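Glutathione S-transferase (Natrialba magadii ATCC 43099, PDB 6GZF) probably catalyses glutathione-dependent reactions as a Xi-class glutathione transferase, consistent with a glutathionyl-hydroquinone reductase. Local coordinates at residues I241-F244 with T245-R249. Numbering follows the deposited sequence.
Sequences IAMF and TTLVR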
ATOM      1  N   ILE A 241      -1.001 -18.527 -17.707  1.00 22.07           N
ATOM      2  CA  ILE A 241       0.086 -18.695 -16.748  1.00 20.26           C
ATOM      3  C   ILE A 241       0.827 -17.377 -16.525  1.00 19.15           C
ATOM      4  O   ILE A 241       1.204 -17.049 -15.399  1.00 19.55           O
ATOM      5  CB  ILE A 241       1.083 -19.777 -17.212  1.00 16.45           C
ATOM      6  CG1 ILE A 241       0.358 -21.109 -17.421  1.00 20.10           C
ATOM      7  CG2 ILE A 241       2.211 -19.941 -16.203  1.00 16.62           C
ATOM      8  CD1 ILE A 241       1.280 -22.267 -17.727  1.00 23.69           C
ATOM      9  N   ALA A 242       1.027 -16.624 -17.602  1.00 20.34           N
ATOM     10  CA  ALA A 242       1.673 -15.320 -17.518  1.00 22.88           C
ATOM     11  C   ALA A 242       0.842 -14.359 -16.671  1.00 17.87           C
ATOM     12  O   ALA A 242       1.372 -13.652 -15.815  1.00 18.33           O
ATOM     13  CB  ALA A 242       1.894 -14.748 -18.909  1.00 18.82           C
ATOM     14  N   MET A 243      -0.465 -14.350 -16.914  1.00 15.99           N
ATOM     15  CA  MET A 243      -1.387 -13.491 -16.179  1.00 17.29           C
ATOM     16  C   MET A 243      -1.499 -13.905 -14.713  1.00 17.72           C
ATOM     17  O   MET A 243      -1.542 -13.058 -13.820  1.00 14.72           O
ATOM     18  CB  MET A 243      -2.770 -13.519 -16.835  1.00 13.94           C
ATOM     19  CG  MET A 243      -3.796 -12.607 -16.182  1.00 18.34           C
ATOM     20  SD  MET A 243      -3.463 -10.860 -16.466  1.00 20.67           S
ATOM     21  CE  MET A 243      -4.777 -10.451 -17.613  1.00 15.66           C
ATOM     22  N   PHE A 244      -1.539 -15.214 -14.480  1.00 20.18           N
ATOM     23  CA  PHE A 244      -1.764 -15.769 -13.148  1.00 15.15           C
ATOM     24  C   PHE A 244      -0.684 -15.389 -12.137  1.00 16.94           C
ATOM     25  O   PHE A 244      -0.992 -15.041 -10.998  1.00 19.83           O
ATOM     26  CB  PHE A 244      -1.875 -17.294 -13.231  1.00 20.41           C
ATOM     27  CG  PHE A 244      -1.814 -17.984 -11.898  1.00 19.86           C
ATOM     28  CD1 PHE A 244      -2.924 -18.022 -11.070  1.00 19.65           C
ATOM     29  CD2 PHE A 244      -0.651 -18.609 -11.481  1.00 14.49           C
ATOM     30  CE1 PHE A 244      -2.867 -18.659  -9.845  1.00 20.72           C
ATOM     31  CE2 PHE A 244      -0.590 -19.247 -10.257  1.00 24.15           C
ATOM     32  CZ  PHE A 244      -1.698 -19.272  -9.439  1.00 23.20           C
ATOM     33  N   THR A 245       0.577 -15.460 -12.551  1.00 13.66           N
ATOM     34  CA  THR A 245       1.690 -15.214 -11.639  1.00 14.81           C
ATOM     35  C   THR A 245       1.760 -13.754 -11.195  1.00 16.22           C
ATOM     36  O   THR A 245       2.384 -13.437 -10.184  1.00 17.78           O
ATOM     37  CB  THR A 245       3.031 -15.612 -12.275  1.00 18.53           C
ATOM     38  OG1 THR A 245       3.177 -14.957 -13.542  1.00 21.93           O
ATOM     39  CG2 THR A 245       3.090 -17.117 -12.483  1.00 21.73           C
ATOM     40  N   THR A 246       1.121 -12.871 -11.956  1.00 19.98           N
ATOM     41  CA  THR A 246       1.021 -11.470 -11.570  1.00 16.91           C
ATOM     42  C   THR A 246      -0.169 -11.267 -10.640  1.00 19.41           C
ATOM     43  O   THR A 246      -0.036 -10.692  -9.559  1.00 18.00           O
ATOM     44  CB  THR A 246       0.873 -10.546 -12.794  1.00 16.84           C
ATOM     45  OG1 THR A 246       2.034 -10.659 -13.627  1.00 14.48           O
ATOM     46  CG2 THR A 246       0.711  -9.099 -12.354  1.00 14.84           C
ATOM     47  N   LEU A 247      -1.331 -11.751 -11.072  1.00 18.37           N
ATOM     48  CA  LEU A 247      -2.571 -11.621 -10.313  1.00 18.61           C
ATOM     49  C   LEU A 247      -2.474 -12.226  -8.916  1.00 22.73           C
ATOM     50  O   LEU A 247      -2.994 -11.664  -7.953  1.00 28.29           O
ATOM     51  CB  LEU A 247      -3.726 -12.276 -11.073  1.00 14.95           C
ATOM     52  CG  LEU A 247      -4.652 -11.364 -11.879  1.00 19.77           C
ATOM     53  CD1 LEU A 247      -3.869 -10.546 -12.891  1.00 18.96           C
ATOM     54  CD2 LEU A 247      -5.732 -12.184 -12.568  1.00 24.33           C
ATOM     55  N   VAL A 248      -1.803 -13.369  -8.814  1.00 19.58           N
ATOM     56  CA  VAL A 248      -1.703 -14.097  -7.553  1.00 20.17           C
ATOM     57  C   VAL A 248      -0.904 -13.307  -6.512  1.00 19.67           C
ATOM     58  O   VAL A 248      -1.013 -13.557  -5.312  1.00 23.96           O
ATOM     59  CB  VAL A 248      -1.058 -15.492  -7.761  1.00 17.37           C
ATOM     60  CG1 VAL A 248       0.444 -15.366  -7.976  1.00 15.55           C
ATOM     61  CG2 VAL A 248      -1.359 -16.409  -6.584  1.00 17.92           C
ATOM     62  N   ARG A 249      -0.121 -12.339  -6.976  1.00 17.68           N
ATOM     63  CA  ARG A 249       0.722 -11.543  -6.089  1.00 21.37           C
ATOM     64  C   ARG A 249       0.211 -10.115  -5.924  1.00 17.81           C
ATOM     65  O   ARG A 249       0.818  -9.312  -5.215  1.00 25.06           O
ATOM     66  CB  ARG A 249       2.158 -11.510  -6.615  1.00 17.23           C
ATOM     67  CG  ARG A 249       2.878 -12.841  -6.552  1.00 19.93           C
ATOM     68  CD  ARG A 249       4.237 -12.763  -7.227  1.00 18.37           C
ATOM     69  NE  ARG A 249       5.071 -13.914  -6.900  1.00 18.03           N
ATOM     70  CZ  ARG A 249       4.993 -15.092  -7.511  1.00 23.64           C
ATOM     71  NH1 ARG A 249       4.111 -15.280  -8.484  1.00 23.16           N
ATOM     72  NH2 ARG A 249       5.792 -16.083  -7.147  1.00 26.69           N
TER
HETATM   73  O   HOH W   1       4.023 -13.120 -15.606  1.00 14.85           O
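F244 and V248 meet one turn apart, F244 on helix 238-247, within the all-helical C-terminal domain of the GST fold. V248 CB lies over one face of the F244 ring, offset toward the rim, and V248 CG2 is 4.1 Å from F244 CZ. With CG anti to the backbone N (chi1 168°), the ring also reaches L275 and L278 of helix 271-279. Replacing F244 by an alanine would remove the ring and is likely to open a gap between V248 and these two leucines. The backbone bond from V248 N to F244 O (2.9 Å) joins the same two residues. M243 and L247 also touch one turn apart, the sulfur M243 SD 3.6 Å from the methyl L247 CD1. M243 O accepts from both L247 N (3.1 Å) and T246 N. A water donates to A242 O and also bonds T245 OG1. T246 OG1 bonds N192, and its side chain lies near Y254, predicted to lower the pKa of the active-site cysteine. R249 also bonds H68 of helix 65-77, so its side chain bridges to the thioredoxin-like N-terminal domain. The largely extended R249 chain brings its guanidinium alongside T245. There R249 NH1 donates to T245 O at 3.0 Å, in the carbonyl plane and on a lone pair.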